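Local coordinates for protein O-methyltransferase (Burkholderia thailandensis, PDB 3MCZ) that probably transfers a methyl group from S-adenosylmethionine to an oxygen of a still undefined substrate, as a member of a dimeric O-methyltransferase family, at residues 161-172 against 190-201; 50-59 against 85-94. One frame throughout, in Å; residues are numbered along the deposited sequence. Where two conformers were deposited one is given.

Overall arrangement
The two contacts illustrate the division of labour in this two-domain methyltransferase family. Contact 2 (50-59 with 85-94) lies in the N-terminal dimerisation domain and holds the hairpin of a winged-helix fold to the strand-like link ahead of its next helix; two of its residues also meet the second subunit. Contact 1 (161-172 with 190-201) belongs to the Rossmann-like methyltransferase domain, where two helices pack beside the glycine-rich turn that, in relatives, borders the S-adenosylmethionine pocket. Their centres are 37 Å apart and their nearest atoms about 13 Å, so they do not touch. They follow in series along the chain, contact 2 closing before contact 1 opens.

Contact 1 of 2, residues 161-172 against 190-201; sequences VRLSQPMVDVVS and HGTYLAQVLRRH
Val161 lays CG2 against the start of helix 192-200, 3.4 Å from His190 CB and equally close to Thr192 OG1. His190 is tied to that helix start, since Thr192 N donates to its ND1. One turn on, Ser164 presents CB to Tyr193 OH at 3.6 Å. Its hydroxyl bonds Met160 O and lies close to a water that, in the plane of the Tyr193 ring, bonds Tyr193 OH at 2.9 Å. Gln165 folds back at chi2 (60°), bringing its amide near Asp169 OD1 and Gln196 OE1, though both links are doubtful. At Pro166, which lacks an N-H, the helix is kinked. Selenomethionine Met167 adds CB beside the Tyr193 ring, which also touches Leu286 of strand 281-288.

Val168 splits its branches between two partners. CG2 stands over the middle of the Tyr193 ring, 3.7 Å from the centroid, in a CH-pi contact, whereas CG1, trans to the backbone N, meets Gln196 CB at 3.5 Å. Val171 CG2 approaches Tyr193 CD2 obliquely, completing with Ser164, Met167 and Val168 the hole that takes Tyr193 as a knob. Ser172 CA packs on Val197 CG2 at 3.9 Å, and its carbonyl O receives His201 NE2 in the imidazole plane at 3.1 Å, the C=O pointing almost straight at the donor (173°).

The axes of 161-172 and 192-200 approach to 8.8 Å at a crossing angle of -40°. The Tyr193 knob forms the apolar middle, with Val161 at one end and the Ser172-His201 bond at the other; the end of helix 150-172 is thus packed on the helix following the glycine-rich turn that in relatives borders the S-adenosylmethionine site.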
loop_
_atom_site.group_PDB
_atom_site.type_symbol
_atom_site.label_atom_id
_atom_site.label_comp_id
_atom_site.label_asym_id
_atom_site.label_seq_id
_atom_site.Cartn_x
_atom_site.Cartn_y
_atom_site.Cartn_z
ATOM N N VAL A 161 17.015 -14.388 -2.789
ATOM C CA VAL A 161 18.079 -15.007 -2.012
ATOM C C VAL A 161 17.878 -14.708 -0.541
ATOM O O VAL A 161 18.042 -15.583 0.322
ATOM C CB VAL A 161 19.496 -14.539 -2.443
ATOM C CG1 VAL A 161 20.528 -14.865 -1.356
ATOM C CG2 VAL A 161 19.892 -15.211 -3.790
ATOM N N ARG A 162 17.520 -13.471 -0.259
ATOM C CA ARG A 162 17.362 -13.040 1.112
ATOM C C ARG A 162 16.101 -13.676 1.714
ATOM O O ARG A 162 16.139 -14.305 2.782
ATOM C CB ARG A 162 17.315 -11.512 1.155
ATOM C CG ARG A 162 17.249 -10.951 2.527
ATOM C CD ARG A 162 18.561 -11.170 3.262
ATOM N NE ARG A 162 18.484 -10.620 4.612
ATOM C CZ ARG A 162 18.565 -9.320 4.913
ATOM N NH1 ARG A 162 18.746 -8.412 3.960
ATOM N NH2 ARG A 162 18.481 -8.929 6.176
ATOM N N LEU A 163 14.994 -13.549 0.997
ATOM C CA LEU A 163 13.702 -14.028 1.486
ATOM C C LEU A 163 13.666 -15.557 1.630
ATOM O O LEU A 163 12.931 -16.078 2.467
ATOM C CB LEU A 163 12.546 -13.513 0.591
ATOM C CG LEU A 163 12.241 -12.005 0.697
ATOM C CD1 LEU A 163 11.265 -11.550 -0.385
ATOM C CD2 LEU A 163 11.701 -11.627 2.092
ATOM N N SER A 164 14.481 -16.263 0.842
ATOM C CA SER A 164 14.502 -17.707 0.872
ATOM C C SER A 164 15.345 -18.320 1.996
ATOM O O SER A 164 15.235 -19.514 2.233
ATOM C CB SER A 164 14.967 -18.248 -0.481
ATOM O OG SER A 164 14.014 -17.858 -1.460
ATOM N N GLN A 165 16.157 -17.530 2.695
ATOM C CA GLN A 165 17.141 -18.108 3.642
ATOM C C GLN A 165 16.578 -19.045 4.714
ATOM O O GLN A 165 17.213 -20.056 5.052
ATOM C CB GLN A 165 17.987 -17.029 4.333
ATOM C CG GLN A 165 19.218 -17.565 5.065
ATOM C CD GLN A 165 20.182 -18.285 4.138
ATOM O OE1 GLN A 165 20.469 -17.803 3.040
ATOM N NE2 GLN A 165 20.673 -19.452 4.562
ATOM N N PRO A 166 15.429 -18.699 5.301
ATOM C CA PRO A 166 14.915 -19.624 6.331
ATOM C C PRO A 166 14.680 -21.006 5.790
ATOM O O PRO A 166 15.010 -21.965 6.445
ATOM C CB PRO A 166 13.593 -18.993 6.758
ATOM C CG PRO A 166 13.763 -17.524 6.469
ATOM C CD PRO A 166 14.671 -17.435 5.258
HETATM N N MSE A 167 14.132 -21.106 4.578
HETATM C CA MSE A 167 13.865 -22.417 4.029
HETATM C C MSE A 167 15.114 -23.102 3.531
HETATM O O MSE A 167 15.199 -24.302 3.612
HETATM C CB MSE A 167 12.830 -22.366 2.947
HETATM C CG MSE A 167 11.496 -22.356 3.552
HETATM SE SE MSE A 167 10.392 -21.446 2.386
HETATM C CE MSE A 167 11.630 -20.072 1.758
ATOM N N VAL A 168 16.091 -22.326 3.051
ATOM C CA VAL A 168 17.407 -22.874 2.661
ATOM C C VAL A 168 18.045 -23.671 3.795
ATOM O O VAL A 168 18.552 -24.776 3.597
ATOM C CB VAL A 168 18.380 -21.770 2.206
ATOM C CG1 VAL A 168 19.725 -22.367 1.959
ATOM C CG2 VAL A 168 17.832 -21.066 0.915
ATOM N N ASP A 169 17.999 -23.114 4.992
ATOM C CA ASP A 169 18.581 -23.768 6.167
ATOM C C ASP A 169 17.879 -25.092 6.485
ATOM O O ASP A 169 18.544 -26.074 6.798
ATOM C CB ASP A 169 18.530 -22.828 7.373
ATOM C CG ASP A 169 19.190 -21.472 7.093
ATOM O OD1 ASP A 169 20.096 -21.417 6.225
ATOM O OD2 ASP A 169 18.802 -20.467 7.733
ATOM N N VAL A 170 16.553 -25.137 6.333
ATOM C CA VAL A 170 15.799 -26.382 6.544
ATOM C C VAL A 170 16.068 -27.418 5.472
ATOM O O VAL A 170 16.324 -28.582 5.776
ATOM C CB VAL A 170 14.290 -26.129 6.658
ATOM C CG1 VAL A 170 13.520 -27.447 6.611
ATOM C CG2 VAL A 170 13.985 -25.361 7.937
ATOM N N VAL A 171 16.057 -27.007 4.207
ATOM C CA VAL A 171 16.353 -27.938 3.125
ATOM C C VAL A 171 17.750 -28.553 3.285
ATOM O O VAL A 171 17.939 -29.767 3.109
ATOM C CB VAL A 171 16.203 -27.246 1.739
ATOM C CG1 VAL A 171 16.782 -28.088 0.619
ATOM C CG2 VAL A 171 14.738 -26.966 1.483
ATOM N N SER A 172 18.732 -27.727 3.638
ATOM C CA SER A 172 20.107 -28.230 3.729
ATOM C C SER A 172 20.292 -29.308 4.815
ATOM O O SER A 172 21.207 -30.128 4.691
ATOM C CB SER A 172 21.098 -27.088 3.956
ATOM O OG SER A 172 20.911 -26.544 5.236
ATOM N N HIS A 190 19.076 -18.413 -8.638
ATOM C CA HIS A 190 20.161 -17.858 -7.819
ATOM C C HIS A 190 21.031 -18.983 -7.257
ATOM O O HIS A 190 22.263 -18.872 -7.208
ATOM C CB HIS A 190 19.629 -16.948 -6.703
ATOM C CG HIS A 190 18.475 -17.517 -5.945
ATOM N ND1 HIS A 190 18.635 -18.425 -4.923
ATOM C CD2 HIS A 190 17.140 -17.298 -6.052
ATOM C CE1 HIS A 190 17.448 -18.748 -4.435
ATOM N NE2 HIS A 190 16.523 -18.087 -5.110
ATOM N N GLY A 191 20.382 -20.078 -6.875
ATOM C CA GLY A 191 21.080 -21.316 -6.571
ATOM C C GLY A 191 21.469 -21.482 -5.120
ATOM O O GLY A 191 22.344 -22.311 -4.801
ATOM N N THR A 192 20.814 -20.719 -4.237
ATOM C CA THR A 192 21.214 -20.699 -2.843
ATOM C C THR A 192 20.916 -22.039 -2.166
ATOM O O THR A 192 21.687 -22.456 -1.309
ATOM C CB THR A 192 20.575 -19.506 -2.081
ATOM O OG1 THR A 192 20.971 -18.287 -2.733
ATOM C CG2 THR A 192 21.055 -19.447 -0.680
ATOM N N TYR A 193 19.833 -22.716 -2.550
ATOM C CA TYR A 193 19.528 -24.005 -1.920
ATOM C C TYR A 193 20.647 -25.004 -2.249
ATOM O O TYR A 193 21.186 -25.649 -1.357
ATOM C CB TYR A 193 18.190 -24.576 -2.358
ATOM C CG TYR A 193 16.957 -23.764 -1.938
ATOM C CD1 TYR A 193 16.488 -22.700 -2.721
ATOM C CD2 TYR A 193 16.263 -24.074 -0.785
ATOM C CE1 TYR A 193 15.368 -21.968 -2.342
ATOM C CE2 TYR A 193 15.145 -23.343 -0.383
ATOM C CZ TYR A 193 14.694 -22.289 -1.169
ATOM O OH TYR A 193 13.571 -21.564 -0.785
ATOM N N LEU A 194 21.004 -25.112 -3.518
ATOM C CA LEU A 194 22.014 -26.097 -3.904
ATOM C C LEU A 194 23.359 -25.821 -3.259
ATOM O O LEU A 194 23.995 -26.734 -2.744
ATOM C CB LEU A 194 22.165 -26.137 -5.409
ATOM C CG LEU A 194 23.172 -27.185 -5.886
ATOM C CD1 LEU A 194 22.677 -28.596 -5.511
ATOM C CD2 LEU A 194 23.385 -27.078 -7.358
ATOM N N ALA A 195 23.783 -24.554 -3.283
ATOM C CA ALA A 195 25.056 -24.168 -2.735
ATOM C C ALA A 195 25.132 -24.495 -1.244
ATOM O O ALA A 195 26.143 -25.021 -0.773
ATOM C CB ALA A 195 25.318 -22.660 -2.985
ATOM N N GLN A 196 24.075 -24.189 -0.492
ATOM C CA GLN A 196 24.099 -24.409 0.943
ATOM C C GLN A 196 24.070 -25.903 1.252
ATOM O O GLN A 196 24.681 -26.347 2.219
ATOM C CB GLN A 196 22.939 -23.690 1.628
ATOM C CG GLN A 196 23.195 -22.219 1.857
ATOM C CD GLN A 196 23.704 -21.939 3.253
ATOM O OE1 GLN A 196 22.967 -21.433 4.102
ATOM N NE2 GLN A 196 24.957 -22.278 3.507
ATOM N N VAL A 197 23.356 -26.658 0.431
ATOM C CA VAL A 197 23.290 -28.115 0.546
ATOM C C VAL A 197 24.707 -28.685 0.303
ATOM O O VAL A 197 25.186 -29.467 1.095
ATOM C CB VAL A 197 22.284 -28.733 -0.467
ATOM C CG1 VAL A 197 22.433 -30.265 -0.520
ATOM C CG2 VAL A 197 20.794 -28.363 -0.092
ATOM N N LEU A 198 25.384 -28.258 -0.765
ATOM C CA LEU A 198 26.737 -28.770 -1.049
ATOM C C LEU A 198 27.746 -28.398 0.050
ATOM O O LEU A 198 28.608 -29.200 0.380
ATOM C CB LEU A 198 27.219 -28.333 -2.437
ATOM C CG LEU A 198 26.916 -29.289 -3.617
ATOM C CD1 LEU A 198 25.502 -29.871 -3.524
ATOM C CD2 LEU A 198 27.164 -28.623 -4.984
ATOM N N ARG A 199 27.618 -27.222 0.651
ATOM C CA ARG A 199 28.566 -26.775 1.679
ATOM C C ARG A 199 28.567 -27.709 2.860
ATOM O O ARG A 199 29.615 -28.049 3.406
ATOM C CB ARG A 199 28.196 -25.387 2.195
ATOM C CG ARG A 199 28.617 -24.242 1.268
ATOM C CD ARG A 199 29.499 -23.215 1.986
ATOM N NE ARG A 199 28.743 -22.015 2.365
ATOM C CZ ARG A 199 28.129 -21.822 3.536
ATOM N NH1 ARG A 199 27.480 -20.676 3.737
ATOM N NH2 ARG A 199 28.167 -22.742 4.513
ATOM N N ARG A 200 27.362 -28.148 3.202
ATOM C CA ARG A 200 27.107 -28.954 4.367
ATOM C C ARG A 200 27.420 -30.445 4.134
ATOM O O ARG A 200 27.627 -31.200 5.084
ATOM C CB ARG A 200 25.629 -28.754 4.724
ATOM C CG ARG A 200 25.066 -29.811 5.558
ATOM C CD ARG A 200 24.144 -29.295 6.589
ATOM N NE ARG A 200 24.153 -30.151 7.771
ATOM C CZ ARG A 200 23.268 -30.028 8.761
ATOM N NH1 ARG A 200 23.331 -30.854 9.809
ATOM N NH2 ARG A 200 22.326 -29.077 8.710
ATOM N N HIS A 201 27.415 -30.853 2.873
ATOM C CA HIS A 201 27.529 -32.256 2.486
ATOM C C HIS A 201 28.646 -32.424 1.461
ATOM O O HIS A 201 28.397 -32.404 0.253
ATOM C CB HIS A 201 26.185 -32.749 1.913
ATOM C CG HIS A 201 25.054 -32.737 2.905
ATOM N ND1 HIS A 201 24.900 -33.693 3.889
ATOM C CD2 HIS A 201 24.030 -31.864 3.070
ATOM C CE1 HIS A 201 23.815 -33.422 4.598
ATOM N NE2 HIS A 201 23.279 -32.315 4.129
HETATM O O HOH W 1 12.729 -19.585 -2.713
#

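Contact 2 of 2, residues 50-59 against 85-94; sequences FDLTQTGRTP and LLTKEGDAFR
Phe93 turns its ring edge to the carbonyl of Arg57, whose O lies in the ring plane 3.8 Å from Phe93 CD1. Lys88 CG, from the partner strand of the hairpin, covers one face toward the rim. Pro59 CG arrives obliquely at Phe93 CE1, 4.0 Å away, and His78 of helix 70-82 adds an edge-to-face ring contact. The Phe50 ring has Leu86 CD2 near its plane, at the edge, while Leu85 CD1 comes obliquely to CZ. The Arg57 guanidinium is sandwiched between Thr55 CG2 on one face and Leu52 CD1 on the opposite one. A bend at chi2 (-73°) carries it back to Leu52 O, which takes Arg57 NE in the guanidinium plane at 2.8 Å.

The backbone tie is a single antiparallel bridge, a hydrogen-bonded pair. Arg57 N gives to Phe93 O at 2.8 Å, and Phe93 N returns the bond to Arg57 O at 2.7 Å. Both carbonyls receive a further CA-H contact: Gly56 CA reaches Phe93 O, and Ala92 CA reaches Arg57 O. Nearer Phe50, Thr53 CG2 also approaches Phe93 O, while its hydroxyl bonds Asn95. Thr58 is the N-cap of helix 59-66: its side chain caps a backbone N of the first turn, and Glu61 OE1 bonds Thr58 N.

The short strand that joins the wing hairpin in the winged-helix pattern is reduced here to one bridge at Arg57; a type II' turn from Glu89 to Ala92 closes the hairpin. Lys88 of the hairpin bonds Asp293 O of the second subunit, and Leu85, just ahead of it, packs on Leu22 of the second subunit. The two hydrogen bonds set the register at Arg57 and Phe93, while Phe50 with Leu85 and Leu86, and Pro59 with Phe93, add apolar packing on helices 49-52 and 59-66.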
loop_
_atom_site.group_PDB
_atom_site.type_symbol
_atom_site.label_atom_id
_atom_site.label_comp_id
_atom_site.label_asym_id
_atom_site.label_seq_id
_atom_site.Cartn_x
_atom_site.Cartn_y
_atom_site.Cartn_z
ATOM N N PHE A 50 18.538 7.258 4.670
ATOM C CA PHE A 50 18.969 6.700 5.960
ATOM C C PHE A 50 20.488 6.540 6.117
ATOM O O PHE A 50 20.994 6.345 7.237
ATOM C CB PHE A 50 18.265 5.376 6.225
ATOM C CG PHE A 50 16.778 5.486 6.235
ATOM C CD1 PHE A 50 16.134 6.293 7.151
ATOM C CD2 PHE A 50 15.999 4.773 5.304
ATOM C CE1 PHE A 50 14.738 6.373 7.158
ATOM C CE2 PHE A 50 14.613 4.854 5.310
ATOM C CZ PHE A 50 13.982 5.661 6.240
ATOM N N ASP A 51 21.205 6.627 5.003
ATOM C CA ASP A 51 22.653 6.665 5.033
ATOM C C ASP A 51 23.101 8.008 5.603
ATOM O O ASP A 51 24.104 8.066 6.316
ATOM C CB ASP A 51 23.238 6.455 3.629
ATOM C CG ASP A 51 23.285 4.985 3.226
ATOM O OD1 ASP A 51 22.460 4.184 3.716
ATOM O OD2 ASP A 51 24.170 4.620 2.424
ATOM N N LEU A 52 22.381 9.084 5.280
ATOM C CA LEU A 52 22.707 10.418 5.827
ATOM C C LEU A 52 22.432 10.495 7.325
ATOM O O LEU A 52 23.218 11.078 8.085
ATOM C CB LEU A 52 21.935 11.528 5.104
ATOM C CG LEU A 52 22.368 12.968 5.433
ATOM C CD1 LEU A 52 23.776 13.293 4.888
ATOM C CD2 LEU A 52 21.338 13.967 4.910
ATOM N N THR A 53 21.327 9.884 7.754
ATOM C CA THR A 53 20.885 9.947 9.136
ATOM C C THR A 53 21.498 8.850 10.029
ATOM O O THR A 53 21.013 8.610 11.124
ATOM C CB THR A 53 19.311 9.927 9.211
ATOM O OG1 THR A 53 18.788 8.828 8.453
ATOM C CG2 THR A 53 18.730 11.210 8.637
ATOM N N GLN A 54 22.579 8.206 9.581
ATOM C CA GLN A 54 23.381 7.334 10.466
ATOM C C GLN A 54 23.946 8.139 11.632
ATOM O O GLN A 54 24.191 7.608 12.722
ATOM C CB GLN A 54 24.518 6.660 9.707
ATOM C CG GLN A 54 24.068 5.435 8.887
ATOM C CD GLN A 54 25.250 4.732 8.231
ATOM O OE1 GLN A 54 25.963 5.329 7.412
ATOM N NE2 GLN A 54 25.474 3.462 8.601
ATOM N N THR A 55 24.142 9.426 11.402
ATOM C CA THR A 55 24.352 10.341 12.506
ATOM C C THR A 55 23.281 11.442 12.485
ATOM O O THR A 55 22.610 11.653 11.472
ATOM C CB THR A 55 25.788 10.882 12.510
ATOM O OG1 THR A 55 25.976 11.657 13.691
ATOM C CG2 THR A 55 26.083 11.713 11.258
ATOM N N GLY A 56 23.090 12.093 13.618
ATOM C CA GLY A 56 22.008 13.050 13.759
ATOM C C GLY A 56 22.066 14.191 12.751
ATOM O O GLY A 56 23.115 14.804 12.553
ATOM N N ARG A 57 20.933 14.493 12.124
ATOM C CA ARG A 57 20.850 15.616 11.209
ATOM C C ARG A 57 19.605 16.456 11.469
ATOM O O ARG A 57 18.511 15.901 11.718
ATOM C CB ARG A 57 20.787 15.140 9.759
ATOM C CG ARG A 57 21.814 14.122 9.373
ATOM C CD ARG A 57 23.220 14.702 9.242
ATOM N NE ARG A 57 24.087 13.673 8.674
ATOM C CZ ARG A 57 25.360 13.833 8.319
ATOM N NH1 ARG A 57 26.028 12.798 7.829
ATOM N NH2 ARG A 57 25.979 15.001 8.461
ATOM N N THR A 58 19.750 17.774 11.322
ATOM C CA THR A 58 18.594 18.692 11.335
ATOM C C THR A 58 17.923 18.693 9.966
ATOM O O THR A 58 18.543 18.300 8.978
ATOM C CB THR A 58 18.990 20.149 11.639
ATOM O OG1 THR A 58 19.824 20.672 10.581
ATOM C CG2 THR A 58 19.699 20.244 12.972
ATOM N N PRO A 59 16.656 19.135 9.899
ATOM C CA PRO A 59 16.029 19.288 8.573
ATOM C C PRO A 59 16.800 20.219 7.635
ATOM O O PRO A 59 16.878 19.932 6.441
ATOM C CB PRO A 59 14.638 19.842 8.884
ATOM C CG PRO A 59 14.356 19.419 10.288
ATOM C CD PRO A 59 15.697 19.350 10.998
ATOM N N LEU A 85 11.167 4.951 12.239
ATOM C CA LEU A 85 12.367 4.839 11.419
ATOM C C LEU A 85 13.452 5.810 11.821
ATOM O O LEU A 85 14.623 5.577 11.513
ATOM C CB LEU A 85 12.015 5.000 9.941
ATOM C CG LEU A 85 11.053 3.926 9.420
ATOM C CD1 LEU A 85 10.711 4.100 7.904
ATOM C CD2 LEU A 85 11.589 2.529 9.715
ATOM N N LEU A 86 13.070 6.886 12.517
ATOM C CA LEU A 86 13.996 7.872 13.029
ATOM C C LEU A 86 13.638 8.232 14.456
ATOM O O LEU A 86 12.508 8.016 14.896
ATOM C CB LEU A 86 13.957 9.141 12.186
ATOM C CG LEU A 86 14.384 9.033 10.720
ATOM C CD1 LEU A 86 14.110 10.339 10.009
ATOM C CD2 LEU A 86 15.844 8.652 10.626
ATOM N N THR A 87 14.630 8.753 15.166
ATOM C CA THR A 87 14.459 9.272 16.515
ATOM C C THR A 87 14.782 10.747 16.436
ATOM O O THR A 87 15.865 11.126 15.959
ATOM C CB THR A 87 15.423 8.570 17.531
ATOM O OG1 THR A 87 14.983 7.228 17.761
ATOM C CG2 THR A 87 15.469 9.275 18.868
ATOM N N LYS A 88 13.846 11.585 16.884
ATOM C CA LYS A 88 14.094 13.027 16.962
ATOM C C LYS A 88 14.670 13.365 18.338
ATOM O O LYS A 88 14.000 13.146 19.346
ATOM C CB LYS A 88 12.789 13.818 16.730
ATOM C CG LYS A 88 13.009 15.312 16.475
ATOM C CD LYS A 88 11.695 16.059 16.455
ATOM C CE LYS A 88 11.901 17.543 16.266
ATOM N NZ LYS A 88 10.577 18.229 16.257
ATOM N N GLU A 89 15.904 13.877 18.369
ATOM C CA GLU A 89 16.546 14.335 19.611
ATOM C C GLU A 89 16.847 15.815 19.499
ATOM O O GLU A 89 17.717 16.206 18.733
ATOM C CB GLU A 89 17.857 13.587 19.853
ATOM N N GLY A 90 16.132 16.640 20.256
ATOM C CA GLY A 90 16.209 18.093 20.083
ATOM C C GLY A 90 15.611 18.429 18.731
ATOM O O GLY A 90 14.455 18.083 18.477
ATOM N N ASP A 91 16.402 19.061 17.862
ATOM C CA ASP A 91 15.996 19.317 16.475
ATOM C C ASP A 91 16.631 18.352 15.461
ATOM O O ASP A 91 16.466 18.541 14.272
ATOM C CB ASP A 91 16.349 20.744 16.077
ATOM C CG ASP A 91 15.531 21.784 16.831
ATOM O OD1 ASP A 91 14.386 21.480 17.233
ATOM O OD2 ASP A 91 16.033 22.918 17.009
ATOM N N ALA A 92 17.346 17.331 15.937
ATOM C CA ALA A 92 18.067 16.407 15.063
ATOM C C ALA A 92 17.359 15.050 14.934
ATOM O O ALA A 92 16.694 14.578 15.868
ATOM C CB ALA A 92 19.521 16.220 15.578
ATOM N N PHE A 93 17.529 14.426 13.776
ATOM C CA PHE A 93 16.962 13.128 13.479
ATOM C C PHE A 93 18.074 12.157 13.171
ATOM O O PHE A 93 18.972 12.469 12.376
ATOM C CB PHE A 93 16.056 13.218 12.245
ATOM C CG PHE A 93 14.810 14.030 12.458
ATOM C CD1 PHE A 93 14.827 15.401 12.275
ATOM C CD2 PHE A 93 13.608 13.423 12.829
ATOM C CE1 PHE A 93 13.674 16.162 12.469
ATOM C CE2 PHE A 93 12.451 14.195 12.998
ATOM C CZ PHE A 93 12.505 15.560 12.830
ATOM N N ARG A 94 17.974 10.982 13.781
ATOM C CA ARG A 94 18.936 9.911 13.575
ATOM C C ARG A 94 18.197 8.579 13.478
ATOM O O ARG A 94 17.075 8.431 13.973
ATOM C CB ARG A 94 19.985 9.887 14.699
ATOM C CG ARG A 94 19.479 9.394 16.046
ATOM C CD ARG A 94 20.608 9.326 17.084
ATOM N NE ARG A 94 20.122 8.753 18.335
ATOM C CZ ARG A 94 19.344 9.409 19.187
ATOM N NH1 ARG A 94 18.981 10.658 18.921
ATOM N NH2 ARG A 94 18.931 8.824 20.304
#